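Local coordinates for 457aa long hypothetical protein (Pyrococcus horikoshii, PDB 2CSU) that is of unknown function but combines a Rossmann-like CoA-binding domain with two flavodoxin-like domains of the kind found in CoA ligases, at residues D79-C84 with K90-I95; E192-L197 with K204-Y209; S333-M338 with G353-R358; E388-I393 with E417-L422. All coordinates share one frame; numbering follows the deposited sequence.

Overall arrangement
The four contacts follow one another along the chain, each closing before the next opens. Interaction 1 lies in the N-terminal CoA-binding domain and interaction 2 in the flavodoxin-like domain after it. Their centres are about 23 Å apart and their nearest atoms about 10 Å, so they do not touch. Interactions 3 and 4 share the C-terminal ligase-CoA domain, with centres about 17 Å apart, and they do meet: Glu388 OE2 probably accepts a hydrogen bond from Gly353 N at 3.0 Å, and Tyr356 packs on His389 and Ile393. Interactions 1 and 3, about 62 Å apart between centres, lie on opposite sides of the chain's centre. Interactions 1 and 2 set a helix on a strand, interaction 4 a helix on a helix.

Interaction 1 (D79-C84 with K90-I95); sequences DTLIQC and KGVVII
With chi1 at -180°, Leu81 places CG trans to the main-chain nitrogen, which carries CD1 across to Val92 although the bond from the backbone does not itself aim at the strand. Val92 has CG1 trans to its own nitrogen (chi1 179°), and its two methyls spread apart to serve two helix residues. Val92 CG1 meets Leu81 CD1 at 4.3 Å, and Val92 CG2 meets Cys84 CB at 4.4 Å. These are easy van der Waals distances, with no hydrogen bond between the segments. A branched valine suits a strand and packs beneath the helix, while the small Cys84, one turn after Leu81, is consistent with the close approach of the strand. Ile94 CD1, two residues further along the same face of the strand, stays 4.8 Å from Leu81 CD1. Elsewhere on the helix, the amide NE2 of Gln83 donates to Asp79 OD2 over 2.9 Å, reaching the carboxylate from above, 54° out of its plane. OE1 of the same amide is bonded to Ser57 OG, so both polar atoms of the amide have partners. Ile116 of helix 104-120 and Ile124 of strand 123-125 also pack on Leu81, while Ile70 touches Val92. Helix 74-87 thus lies over the parallel sheet between strands 67-70 and 91-94, the beta-alpha-beta crossover from which Rossmann-like domains are built.

Interaction 2 (E192-L197 with K204-Y209); sequences ELMEYL and KAIALY
Met194, present as selenomethionine, is the first residue of 192-197 to touch the strand. Its CG stands beside the backbone N and the chain runs on extended through chi2 (173°), which carries the selenium to Leu208; the bend at chi3 only turns the end methyl. Met194 SE lies 4.2 Å from Leu208 CD1, and the two side chains cross at about a right angle. Nearer the backbone, Met194 CG is 4.5 Å from Ile206 CD1. The long, flexible, unbranched side chain of methionine suits a place where several surfaces converge, since Phe219, Val222 and Ile232 also touch it. Tyr196 faces elsewhere, and its OH is hydrogen-bonded to Asp3 OD1. Leu197, at the end of the helix, points at the strand: its CB rests 3.9 Å from Ile206 CD1, and its CD1 meets Ile206 CG2 at 4.1 Å. Both branches of the isoleucine are therefore used, and all four touching residues are buried. The axes of helix 192-197 and strand 205-209 run nearly antiparallel, at 163°, 10.0 Å apart at closest approach. Such a helix running back over a sheet in which strand 205-210 pairs in parallel with strands 152-156 and 232-236 is the packing of a flavodoxin-like alpha/beta domain.

Interaction 3 (S333-M338 with G353-R358); sequences SFLPPM and GEDYYR
The chain leaves helical geometry at Leu335, just after Phe334 ends helix 325-334, and there comes nearest to the first turn of helix 353-365, with Leu335 CA 7.5 Å from Asp355 CA. Phe334 carries the contact. Its CG sits between the backbone N and the carbonyl carbon (chi1 72°), the crowded position, and the ring presents one face to Arg358. The arginine chain, bent at chi3, runs over that face. Arg358 CD sits almost directly above the middle of the Phe334 ring, a CH-pi contact, and the guanidinium continues toward the rim, its plane 17° from the ring and the two centres 4.2 Å apart. This is a stacked, off-centre cation-pi pair, extended by Arg358 NH1, which lies 3.3 Å from Phe334 CB. The pairing joins the end of one helix to the start of the next in the flavodoxin-like alpha/beta layering of the ligase-CoA domain, where helix 353-365 connects strands 344-346 and 371-377. At the ring's edge, near its plane, Asp355 OD2 approaches Phe334 CD1 at 3.6 Å, the carboxylate only 10° from coplanar with the ring. A carboxylate oxygen suits that place because aromatic C-H groups carry slight positive charge. Asp355 OD1 accepts a hydrogen bond from Arg352 N, which would restrain the carboxylate. A water bridges the segments, accepting from Arg358 NH2 at 2.7 Å and donating at 3.2 Å to Ser333 OG, which is also bonded to Glu330 O. Thr359 and Leu362 also touch the Phe334 side chain.

Interaction 4 (E388-I393 with E417-L422); sequences EHAEGI and EKAKEL
Ala390 against Ala419 forms a close, apolar helix-to-helix contact between helices 388-400 and 417-424 of the ligase-CoA domain. Their CA atoms are just 5.7 Å apart, a close approach for which the small methyl side chains are well suited. Ala390 CB points at the second helix and touches both the side chain and the backbone of Ala419, lying 4.1 Å from Ala419 CB and 3.9 Å from the carbonyl oxygen Ala419 O. Phe410 of strand 406-411 packs on both alanines, closing the junction from the sheet. The two helices stand before and after that strand in an alternating series, strand 371-377, helix, strand 406-411, helix, strand 430-431, whose strands pair in parallel as in flavodoxin-like folds. Toward solvent, Leu422 continues the contact. With CG trans to its nitrogen (chi1 -180°), it brings CD2 to 3.7 Å from Glu391 CG, the side chains crossing at about a right angle. Leucine thus covers the aliphatic part of a glutamate whose extended chain carries the carboxylate onward, where OE1 is hydrogen-bonded to Thr387 OG1. At the start of the second helix, Glu417 makes a salt bridge with Lys171 of the second subunit.

Interaction 1 (D79-C84 with K90-I95)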
loop_
_atom_site.group_PDB
_atom_site.type_symbol
_atom_site.label_atom_id
_atom_site.label_comp_id
_atom_site.label_asym_id
_atom_site.label_seq_id
_atom_site.Cartn_x
_atom_site.Cartn_y
_atom_site.Cartn_z
ATOM N N ASP A 79 13.525 12.049 -40.579
ATOM C CA ASP A 79 14.761 11.672 -41.243
ATOM C C ASP A 79 15.524 10.578 -40.492
ATOM O O ASP A 79 16.202 9.759 -41.106
ATOM C CB ASP A 79 15.660 12.893 -41.427
ATOM C CG ASP A 79 16.916 12.565 -42.203
ATOM O OD1 ASP A 79 16.787 12.020 -43.328
ATOM O OD2 ASP A 79 18.024 12.848 -41.691
ATOM N N THR A 80 15.433 10.570 -39.164
ATOM C CA THR A 80 16.110 9.541 -38.391
ATOM C C THR A 80 15.408 8.215 -38.652
ATOM O O THR A 80 16.049 7.175 -38.794
ATOM C CB THR A 80 16.087 9.858 -36.873
ATOM O OG1 THR A 80 14.738 10.097 -36.445
ATOM C CG2 THR A 80 16.931 11.088 -36.579
ATOM N N LEU A 81 14.084 8.254 -38.733
ATOM C CA LEU A 81 13.323 7.042 -39.001
ATOM C C LEU A 81 13.707 6.469 -40.358
ATOM O O LEU A 81 13.904 5.266 -40.490
ATOM C CB LEU A 81 11.825 7.335 -38.980
ATOM C CG LEU A 81 10.923 6.130 -39.244
ATOM C CD1 LEU A 81 11.003 5.168 -38.068
ATOM C CD2 LEU A 81 9.484 6.595 -39.424
ATOM N N ILE A 82 13.811 7.332 -41.369
ATOM C CA ILE A 82 14.186 6.899 -42.715
ATOM C C ILE A 82 15.593 6.296 -42.691
ATOM O O ILE A 82 15.850 5.271 -43.328
ATOM C CB ILE A 82 14.122 8.084 -43.724
ATOM C CG1 ILE A 82 12.662 8.548 -43.861
ATOM C CG2 ILE A 82 14.681 7.663 -45.108
ATOM C CD1 ILE A 82 12.440 9.697 -44.834
ATOM N N GLN A 83 16.510 6.926 -41.959
ATOM C CA GLN A 83 17.855 6.377 -41.869
ATOM C C GLN A 83 17.763 4.950 -41.299
ATOM O O GLN A 83 18.348 4.018 -41.846
ATOM C CB GLN A 83 18.734 7.265 -40.983
ATOM C CG GLN A 83 19.322 8.496 -41.716
ATOM C CD GLN A 83 20.117 9.408 -40.792
ATOM O OE1 GLN A 83 20.992 8.951 -40.052
ATOM N NE2 GLN A 83 19.822 10.700 -40.834
ATOM N N CYS A 84 17.011 4.770 -40.213
ATOM C CA CYS A 84 16.871 3.440 -39.642
ATOM C C CYS A 84 16.368 2.503 -40.738
ATOM O O CYS A 84 16.814 1.357 -40.855
ATOM C CB CYS A 84 15.889 3.452 -38.472
ATOM S SG CYS A 84 16.488 4.300 -36.996
ATOM N N LYS A 90 14.820 -3.324 -37.535
ATOM C CA LYS A 90 13.551 -4.042 -37.486
ATOM C C LYS A 90 12.493 -3.286 -36.678
ATOM O O LYS A 90 11.360 -3.100 -37.103
ATOM C CB LYS A 90 13.802 -5.428 -36.884
ATOM C CG LYS A 90 14.489 -6.371 -37.876
ATOM C CD LYS A 90 15.007 -7.650 -37.210
ATOM C CE LYS A 90 15.735 -8.576 -38.195
ATOM N NZ LYS A 90 17.171 -8.558 -37.920
ATOM N N GLY A 91 12.889 -2.873 -35.460
ATOM C CA GLY A 91 11.940 -2.183 -34.593
ATOM C C GLY A 91 12.477 -0.833 -34.109
ATOM O O GLY A 91 13.668 -0.630 -33.918
ATOM N N VAL A 92 11.541 0.125 -33.947
ATOM C CA VAL A 92 11.932 1.450 -33.474
ATOM C C VAL A 92 11.041 1.926 -32.318
ATOM O O VAL A 92 9.819 1.881 -32.382
ATOM C CB VAL A 92 11.831 2.427 -34.647
ATOM C CG1 VAL A 92 12.210 3.835 -34.185
ATOM C CG2 VAL A 92 12.768 1.997 -35.763
ATOM N N VAL A 93 11.689 2.392 -31.259
ATOM C CA VAL A 93 10.986 2.966 -30.137
ATOM C C VAL A 93 11.237 4.461 -30.267
ATOM O O VAL A 93 12.396 4.911 -30.239
ATOM C CB VAL A 93 11.547 2.523 -28.775
ATOM C CG1 VAL A 93 10.863 3.343 -27.678
ATOM C CG2 VAL A 93 11.321 1.013 -28.550
ATOM N N ILE A 94 10.159 5.218 -30.429
ATOM C CA ILE A 94 10.239 6.671 -30.559
ATOM C C ILE A 94 9.807 7.272 -29.234
ATOM O O ILE A 94 8.617 7.286 -28.902
ATOM C CB ILE A 94 9.299 7.208 -31.686
ATOM C CG1 ILE A 94 9.728 6.635 -33.041
ATOM C CG2 ILE A 94 9.355 8.746 -31.738
ATOM C CD1 ILE A 94 8.826 7.033 -34.184
ATOM N N ILE A 95 10.782 7.760 -28.477
ATOM C CA ILE A 95 10.514 8.352 -27.180
ATOM C C ILE A 95 9.952 9.747 -27.358
ATOM O O ILE A 95 9.049 10.164 -26.642
ATOM C CB ILE A 95 11.812 8.430 -26.337
ATOM C CG1 ILE A 95 12.214 7.031 -25.879
ATOM C CG2 ILE A 95 11.619 9.364 -25.157
ATOM C CD1 ILE A 95 11.197 6.362 -24.979
#

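Interaction 2 (E192-L197 with K204-Y209)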
loop_
_atom_site.group_PDB
_atom_site.type_symbol
_atom_site.label_atom_id
_atom_site.label_comp_id
_atom_site.label_asym_id
_atom_site.label_seq_id
_atom_site.Cartn_x
_atom_site.Cartn_y
_atom_site.Cartn_z
ATOM N N GLU A 192 -1.252 -6.769 -30.847
ATOM C CA GLU A 192 -0.037 -7.345 -31.376
ATOM C C GLU A 192 0.883 -7.753 -30.237
ATOM O O GLU A 192 1.569 -8.767 -30.326
ATOM C CB GLU A 192 0.659 -6.353 -32.306
ATOM C CG GLU A 192 0.095 -6.361 -33.734
ATOM C CD GLU A 192 0.094 -4.981 -34.377
ATOM O OE1 GLU A 192 1.154 -4.318 -34.376
ATOM O OE2 GLU A 192 -0.970 -4.554 -34.884
ATOM N N LEU A 193 0.889 -6.968 -29.167
ATOM C CA LEU A 193 1.731 -7.285 -28.030
ATOM C C LEU A 193 1.215 -8.526 -27.303
ATOM O O LEU A 193 2.002 -9.379 -26.906
ATOM C CB LEU A 193 1.812 -6.099 -27.087
ATOM C CG LEU A 193 2.742 -4.982 -27.564
ATOM C CD1 LEU A 193 2.675 -3.835 -26.568
ATOM C CD2 LEU A 193 4.184 -5.497 -27.694
HETATM N N MSE A 194 -0.104 -8.632 -27.151
HETATM C CA MSE A 194 -0.697 -9.785 -26.493
HETATM C C MSE A 194 -0.451 -11.033 -27.326
HETATM O O MSE A 194 -0.299 -12.122 -26.776
HETATM C CB MSE A 194 -2.208 -9.599 -26.283
HETATM C CG MSE A 194 -2.571 -8.720 -25.092
HETATM SE SE MSE A 194 -4.359 -8.316 -24.944
HETATM C CE MSE A 194 -4.606 -7.821 -26.421
ATOM N N GLU A 195 -0.422 -10.891 -28.650
ATOM C CA GLU A 195 -0.174 -12.056 -29.489
ATOM C C GLU A 195 1.245 -12.555 -29.235
ATOM O O GLU A 195 1.476 -13.745 -29.058
ATOM C CB GLU A 195 -0.358 -11.722 -30.978
ATOM C CG GLU A 195 -1.825 -11.652 -31.427
ATOM C CD GLU A 195 -1.994 -11.241 -32.889
ATOM O OE1 GLU A 195 -1.385 -10.230 -33.309
ATOM O OE2 GLU A 195 -2.741 -11.929 -33.616
ATOM N N TYR A 196 2.205 -11.642 -29.210
ATOM C CA TYR A 196 3.585 -12.044 -28.970
ATOM C C TYR A 196 3.801 -12.635 -27.561
ATOM O O TYR A 196 4.433 -13.684 -27.407
ATOM C CB TYR A 196 4.500 -10.845 -29.178
ATOM C CG TYR A 196 5.850 -10.979 -28.524
ATOM C CD1 TYR A 196 6.848 -11.784 -29.083
ATOM C CD2 TYR A 196 6.136 -10.293 -27.344
ATOM C CE1 TYR A 196 8.098 -11.895 -28.483
ATOM C CE2 TYR A 196 7.381 -10.401 -26.735
ATOM C CZ TYR A 196 8.355 -11.201 -27.309
ATOM O OH TYR A 196 9.579 -11.316 -26.697
ATOM N N LEU A 197 3.272 -11.954 -26.546
ATOM C CA LEU A 197 3.416 -12.375 -25.158
ATOM C C LEU A 197 2.714 -13.685 -24.845
ATOM O O LEU A 197 3.037 -14.356 -23.866
ATOM C CB LEU A 197 2.897 -11.270 -24.228
ATOM C CG LEU A 197 3.733 -9.990 -24.148
ATOM C CD1 LEU A 197 2.953 -8.899 -23.431
ATOM C CD2 LEU A 197 5.037 -10.286 -23.407
ATOM N N LYS A 204 4.384 -14.856 -17.345
ATOM C CA LYS A 204 3.334 -15.735 -16.844
ATOM C C LYS A 204 1.960 -15.062 -16.910
ATOM O O LYS A 204 0.918 -15.702 -16.964
ATOM C CB LYS A 204 3.668 -16.102 -15.398
ATOM C CG LYS A 204 4.573 -17.333 -15.308
ATOM C CD LYS A 204 5.284 -17.439 -13.956
ATOM C CE LYS A 204 6.617 -18.190 -14.050
ATOM N NZ LYS A 204 6.792 -19.034 -12.869
ATOM N N ALA A 205 1.987 -13.716 -16.864
ATOM C CA ALA A 205 0.738 -12.967 -16.933
ATOM C C ALA A 205 0.938 -11.598 -17.590
ATOM O O ALA A 205 2.041 -11.077 -17.695
ATOM C CB ALA A 205 0.214 -12.786 -15.509
ATOM N N ILE A 206 -0.183 -11.033 -18.079
ATOM C CA ILE A 206 -0.121 -9.715 -18.701
ATOM C C ILE A 206 -1.004 -8.705 -17.965
ATOM O O ILE A 206 -2.179 -8.938 -17.712
ATOM C CB ILE A 206 -0.584 -9.847 -20.152
ATOM C CG1 ILE A 206 0.191 -10.963 -20.859
ATOM C CG2 ILE A 206 -0.310 -8.533 -20.907
ATOM C CD1 ILE A 206 -0.461 -11.378 -22.179
ATOM N N ALA A 207 -0.415 -7.586 -17.563
ATOM C CA ALA A 207 -1.145 -6.553 -16.847
ATOM C C ALA A 207 -1.292 -5.410 -17.833
ATOM O O ALA A 207 -0.337 -5.083 -18.543
ATOM C CB ALA A 207 -0.362 -6.102 -15.612
ATOM N N LEU A 208 -2.481 -4.816 -17.896
ATOM C CA LEU A 208 -2.704 -3.725 -18.834
ATOM C C LEU A 208 -3.292 -2.483 -18.187
ATOM O O LEU A 208 -4.181 -2.583 -17.352
ATOM C CB LEU A 208 -3.668 -4.163 -19.952
ATOM C CG LEU A 208 -3.374 -5.320 -20.920
ATOM C CD1 LEU A 208 -4.578 -5.505 -21.853
ATOM C CD2 LEU A 208 -2.126 -5.027 -21.741
ATOM N N TYR A 209 -2.769 -1.315 -18.553
ATOM C CA TYR A 209 -3.353 -0.062 -18.087
ATOM C C TYR A 209 -3.890 0.534 -19.376
ATOM O O TYR A 209 -3.132 1.067 -20.187
ATOM C CB TYR A 209 -2.347 0.918 -17.493
ATOM C CG TYR A 209 -3.031 2.251 -17.200
ATOM C CD1 TYR A 209 -3.921 2.374 -16.134
ATOM C CD2 TYR A 209 -2.843 3.359 -18.028
ATOM C CE1 TYR A 209 -4.611 3.556 -15.888
ATOM C CE2 TYR A 209 -3.534 4.562 -17.796
ATOM C CZ TYR A 209 -4.419 4.648 -16.717
ATOM O OH TYR A 209 -5.115 5.806 -16.459
#

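Interaction 3 (S333-M338 with G353-R358)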
loop_
_atom_site.group_PDB
_atom_site.type_symbol
_atom_site.label_atom_id
_atom_site.label_comp_id
_atom_site.label_asym_id
_atom_site.label_seq_id
_atom_site.Cartn_x
_atom_site.Cartn_y
_atom_site.Cartn_z
ATOM N N SER A 333 -4.632 -31.498 18.175
ATOM C CA SER A 333 -3.653 -32.176 19.011
ATOM C C SER A 333 -2.401 -31.367 19.328
ATOM O O SER A 333 -1.898 -31.423 20.451
ATOM C CB SER A 333 -3.248 -33.503 18.380
ATOM O OG SER A 333 -2.350 -33.298 17.312
ATOM N N PHE A 334 -1.901 -30.600 18.367
ATOM C CA PHE A 334 -0.685 -29.836 18.615
ATOM C C PHE A 334 -0.865 -28.330 18.772
ATOM O O PHE A 334 0.071 -27.634 19.157
ATOM C CB PHE A 334 0.338 -30.125 17.515
ATOM C CG PHE A 334 -0.011 -29.526 16.185
ATOM C CD1 PHE A 334 0.388 -28.230 15.866
ATOM C CD2 PHE A 334 -0.734 -30.258 15.250
ATOM C CE1 PHE A 334 0.072 -27.664 14.622
ATOM C CE2 PHE A 334 -1.063 -29.707 14.001
ATOM C CZ PHE A 334 -0.657 -28.409 13.686
ATOM N N LEU A 335 -2.057 -27.827 18.475
ATOM C CA LEU A 335 -2.316 -26.394 18.608
ATOM C C LEU A 335 -2.870 -26.060 19.980
ATOM O O LEU A 335 -3.393 -26.925 20.666
ATOM C CB LEU A 335 -3.306 -25.921 17.546
ATOM C CG LEU A 335 -2.808 -25.950 16.103
ATOM C CD1 LEU A 335 -3.928 -25.493 15.155
ATOM C CD2 LEU A 335 -1.590 -25.067 15.992
ATOM N N PRO A 336 -2.754 -24.797 20.402
ATOM C CA PRO A 336 -3.266 -24.385 21.715
ATOM C C PRO A 336 -4.767 -24.670 21.853
ATOM O O PRO A 336 -5.448 -24.974 20.867
ATOM C CB PRO A 336 -2.948 -22.890 21.754
ATOM C CG PRO A 336 -1.698 -22.800 20.924
ATOM C CD PRO A 336 -2.015 -23.699 19.758
ATOM N N PRO A 337 -5.299 -24.568 23.083
ATOM C CA PRO A 337 -6.690 -24.853 23.434
ATOM C C PRO A 337 -7.692 -23.864 22.811
ATOM O O PRO A 337 -8.783 -24.230 22.397
ATOM C CB PRO A 337 -6.808 -24.835 24.955
ATOM C CG PRO A 337 -5.406 -24.990 25.522
ATOM C CD PRO A 337 -4.508 -24.472 24.304
HETATM N N MSE A 338 -7.317 -22.567 22.788
HETATM C CA MSE A 338 -8.241 -21.573 22.230
HETATM C C MSE A 338 -8.018 -21.349 20.732
HETATM O O MSE A 338 -8.303 -20.295 20.176
HETATM C CB MSE A 338 -8.068 -20.253 22.985
HETATM C CG MSE A 338 -9.330 -19.858 23.759
HETATM SE SE MSE A 338 -9.568 -20.867 25.230
HETATM C CE MSE A 338 -11.167 -21.572 24.793
ATOM N N GLY A 353 7.365 -21.616 13.723
ATOM C CA GLY A 353 7.593 -22.185 12.402
ATOM C C GLY A 353 7.018 -23.601 12.291
ATOM O O GLY A 353 6.350 -23.958 11.329
ATOM N N GLU A 354 7.332 -24.431 13.304
ATOM C CA GLU A 354 6.851 -25.808 13.278
ATOM C C GLU A 354 5.326 -25.875 13.136
ATOM O O GLU A 354 4.770 -26.742 12.475
ATOM C CB GLU A 354 7.281 -26.507 14.570
ATOM C CG GLU A 354 8.799 -26.677 14.684
ATOM C CD GLU A 354 9.364 -27.229 13.393
ATOM O OE1 GLU A 354 8.817 -28.193 12.871
ATOM O OE2 GLU A 354 10.380 -26.710 12.936
ATOM N N ASP A 355 4.648 -24.937 13.827
ATOM C CA ASP A 355 3.191 -24.911 13.758
ATOM C C ASP A 355 2.701 -24.572 12.349
ATOM O O ASP A 355 1.737 -25.130 11.844
ATOM C CB ASP A 355 2.681 -23.864 14.750
ATOM C CG ASP A 355 2.944 -24.332 16.175
ATOM O OD1 ASP A 355 3.381 -23.506 16.977
ATOM O OD2 ASP A 355 2.684 -25.495 16.474
ATOM N N TYR A 356 3.373 -23.581 11.732
ATOM C CA TYR A 356 3.010 -23.207 10.369
ATOM C C TYR A 356 3.245 -24.362 9.389
ATOM O O TYR A 356 2.444 -24.644 8.511
ATOM C CB TYR A 356 3.850 -21.993 9.961
ATOM C CG TYR A 356 3.099 -20.734 10.232
ATOM C CD1 TYR A 356 3.081 -20.200 11.517
ATOM C CD2 TYR A 356 2.442 -20.066 9.198
ATOM C CE1 TYR A 356 2.422 -19.004 11.767
ATOM C CE2 TYR A 356 1.775 -18.873 9.449
ATOM C CZ TYR A 356 1.758 -18.348 10.729
ATOM O OH TYR A 356 1.112 -17.153 10.986
ATOM N N TYR A 357 4.412 -25.019 9.541
ATOM C CA TYR A 357 4.714 -26.163 8.683
ATOM C C TYR A 357 3.620 -27.229 8.772
ATOM O O TYR A 357 3.038 -27.643 7.779
ATOM C CB TYR A 357 6.057 -26.755 9.131
ATOM C CG TYR A 357 6.165 -28.188 8.729
ATOM C CD1 TYR A 357 6.289 -28.526 7.383
ATOM C CD2 TYR A 357 6.190 -29.195 9.695
ATOM C CE1 TYR A 357 6.444 -29.852 7.007
ATOM C CE2 TYR A 357 6.336 -30.524 9.319
ATOM C CZ TYR A 357 6.456 -30.853 7.981
ATOM O OH TYR A 357 6.557 -32.175 7.595
ATOM N N ARG A 358 3.342 -27.698 9.981
ATOM C CA ARG A 358 2.357 -28.754 10.162
ATOM C C ARG A 358 0.964 -28.395 9.659
ATOM O O ARG A 358 0.345 -29.168 8.929
ATOM C CB ARG A 358 2.277 -29.157 11.639
ATOM C CG ARG A 358 3.474 -29.963 12.122
ATOM C CD ARG A 358 3.332 -30.320 13.596
ATOM N NE ARG A 358 2.611 -31.577 13.807
ATOM C CZ ARG A 358 2.441 -32.134 15.004
ATOM N NH1 ARG A 358 2.933 -31.536 16.082
ATOM N NH2 ARG A 358 1.797 -33.291 15.128
HETATM O O HOH W 1 0.802 -34.070 17.468
#

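Interaction 4 (E388-I393 with E417-L422)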
loop_
_atom_site.group_PDB
_atom_site.type_symbol
_atom_site.label_atom_id
_atom_site.label_comp_id
_atom_site.label_asym_id
_atom_site.label_seq_id
_atom_site.Cartn_x
_atom_site.Cartn_y
_atom_site.Cartn_z
ATOM N N GLU A 388 10.875 -17.778 10.479
ATOM C CA GLU A 388 10.532 -19.177 10.691
ATOM C C GLU A 388 9.159 -19.578 10.190
ATOM O O GLU A 388 8.993 -20.653 9.612
ATOM C CB GLU A 388 10.706 -19.561 12.170
ATOM C CG GLU A 388 9.912 -18.761 13.188
ATOM C CD GLU A 388 10.219 -19.206 14.617
ATOM O OE1 GLU A 388 11.306 -18.852 15.136
ATOM O OE2 GLU A 388 9.383 -19.924 15.207
ATOM N N HIS A 389 8.172 -18.713 10.388
ATOM C CA HIS A 389 6.823 -19.025 9.943
ATOM C C HIS A 389 6.816 -19.182 8.429
ATOM O O HIS A 389 6.237 -20.124 7.901
ATOM C CB HIS A 389 5.882 -17.929 10.432
ATOM C CG HIS A 389 6.172 -17.507 11.838
ATOM N ND1 HIS A 389 7.159 -16.596 12.149
ATOM C CD2 HIS A 389 5.682 -17.948 13.021
ATOM C CE1 HIS A 389 7.265 -16.497 13.462
ATOM N NE2 HIS A 389 6.381 -17.309 14.015
ATOM N N ALA A 390 7.475 -18.271 7.726
ATOM C CA ALA A 390 7.562 -18.384 6.275
ATOM C C ALA A 390 8.277 -19.697 5.932
ATOM O O ALA A 390 7.794 -20.487 5.127
ATOM C CB ALA A 390 8.321 -17.220 5.711
ATOM N N GLU A 391 9.432 -19.932 6.547
ATOM C CA GLU A 391 10.174 -21.164 6.290
ATOM C C GLU A 391 9.217 -22.325 6.452
ATOM O O GLU A 391 9.156 -23.213 5.606
ATOM C CB GLU A 391 11.343 -21.300 7.269
ATOM C CG GLU A 391 12.444 -20.275 7.033
ATOM C CD GLU A 391 13.349 -20.106 8.233
ATOM O OE1 GLU A 391 14.126 -19.126 8.248
ATOM O OE2 GLU A 391 13.282 -20.947 9.158
ATOM N N GLY A 392 8.454 -22.306 7.540
ATOM C CA GLY A 392 7.486 -23.365 7.773
ATOM C C GLY A 392 6.485 -23.517 6.635
ATOM O O GLY A 392 6.056 -24.629 6.336
ATOM N N ILE A 393 6.107 -22.413 5.999
ATOM C CA ILE A 393 5.154 -22.464 4.883
ATOM C C ILE A 393 5.830 -23.143 3.698
ATOM O O ILE A 393 5.301 -24.073 3.075
ATOM C CB ILE A 393 4.750 -21.042 4.390
ATOM C CG1 ILE A 393 4.009 -20.270 5.484
ATOM C CG2 ILE A 393 3.910 -21.160 3.115
ATOM C CD1 ILE A 393 2.747 -20.891 5.895
ATOM N N GLU A 417 9.560 -7.797 6.202
ATOM C CA GLU A 417 10.324 -7.755 4.964
ATOM C C GLU A 417 11.122 -9.002 4.611
ATOM O O GLU A 417 11.060 -9.471 3.471
ATOM C CB GLU A 417 11.240 -6.524 4.957
ATOM C CG GLU A 417 10.489 -5.219 4.692
ATOM C CD GLU A 417 10.993 -4.480 3.459
ATOM O OE1 GLU A 417 11.281 -5.155 2.435
ATOM O OE2 GLU A 417 11.105 -3.233 3.516
ATOM N N LYS A 418 11.863 -9.545 5.573
ATOM C CA LYS A 418 12.666 -10.730 5.306
ATOM C C LYS A 418 11.803 -11.947 5.002
ATOM O O LYS A 418 12.142 -12.753 4.144
ATOM C CB LYS A 418 13.591 -11.026 6.493
ATOM C CG LYS A 418 14.596 -9.917 6.779
ATOM C CD LYS A 418 15.368 -10.168 8.074
ATOM C CE LYS A 418 16.237 -8.962 8.429
ATOM N NZ LYS A 418 16.586 -8.912 9.878
ATOM N N ALA A 419 10.689 -12.087 5.709
ATOM C CA ALA A 419 9.805 -13.225 5.464
ATOM C C ALA A 419 9.220 -13.144 4.049
ATOM O O ALA A 419 9.117 -14.152 3.354
ATOM C CB ALA A 419 8.687 -13.258 6.504
ATOM N N LYS A 420 8.848 -11.944 3.617
ATOM C CA LYS A 420 8.290 -11.780 2.275
ATOM C C LYS A 420 9.336 -12.121 1.218
ATOM O O LYS A 420 9.088 -12.930 0.321
ATOM C CB LYS A 420 7.800 -10.343 2.042
ATOM C CG LYS A 420 7.152 -10.171 0.668
ATOM C CD LYS A 420 6.686 -8.760 0.388
ATOM C CE LYS A 420 6.284 -8.614 -1.077
ATOM N NZ LYS A 420 5.292 -7.518 -1.306
ATOM N N GLU A 421 10.504 -11.494 1.328
ATOM C CA GLU A 421 11.587 -11.727 0.378
ATOM C C GLU A 421 11.809 -13.221 0.206
ATOM O O GLU A 421 11.929 -13.715 -0.917
ATOM C CB GLU A 421 12.877 -11.033 0.852
ATOM C CG GLU A 421 12.908 -9.526 0.557
ATOM C CD GLU A 421 14.102 -8.788 1.168
ATOM O OE1 GLU A 421 14.173 -7.544 1.013
ATOM O OE2 GLU A 421 14.967 -9.438 1.796
ATOM N N LEU A 422 11.828 -13.944 1.320
ATOM C CA LEU A 422 12.034 -15.389 1.300
ATOM C C LEU A 422 10.886 -16.144 0.635
ATOM O O LEU A 422 11.112 -17.131 -0.066
ATOM C CB LEU A 422 12.242 -15.905 2.726
ATOM C CG LEU A 422 12.479 -17.411 2.896
ATOM C CD1 LEU A 422 13.735 -17.860 2.134
ATOM C CD2 LEU A 422 12.627 -17.719 4.377
#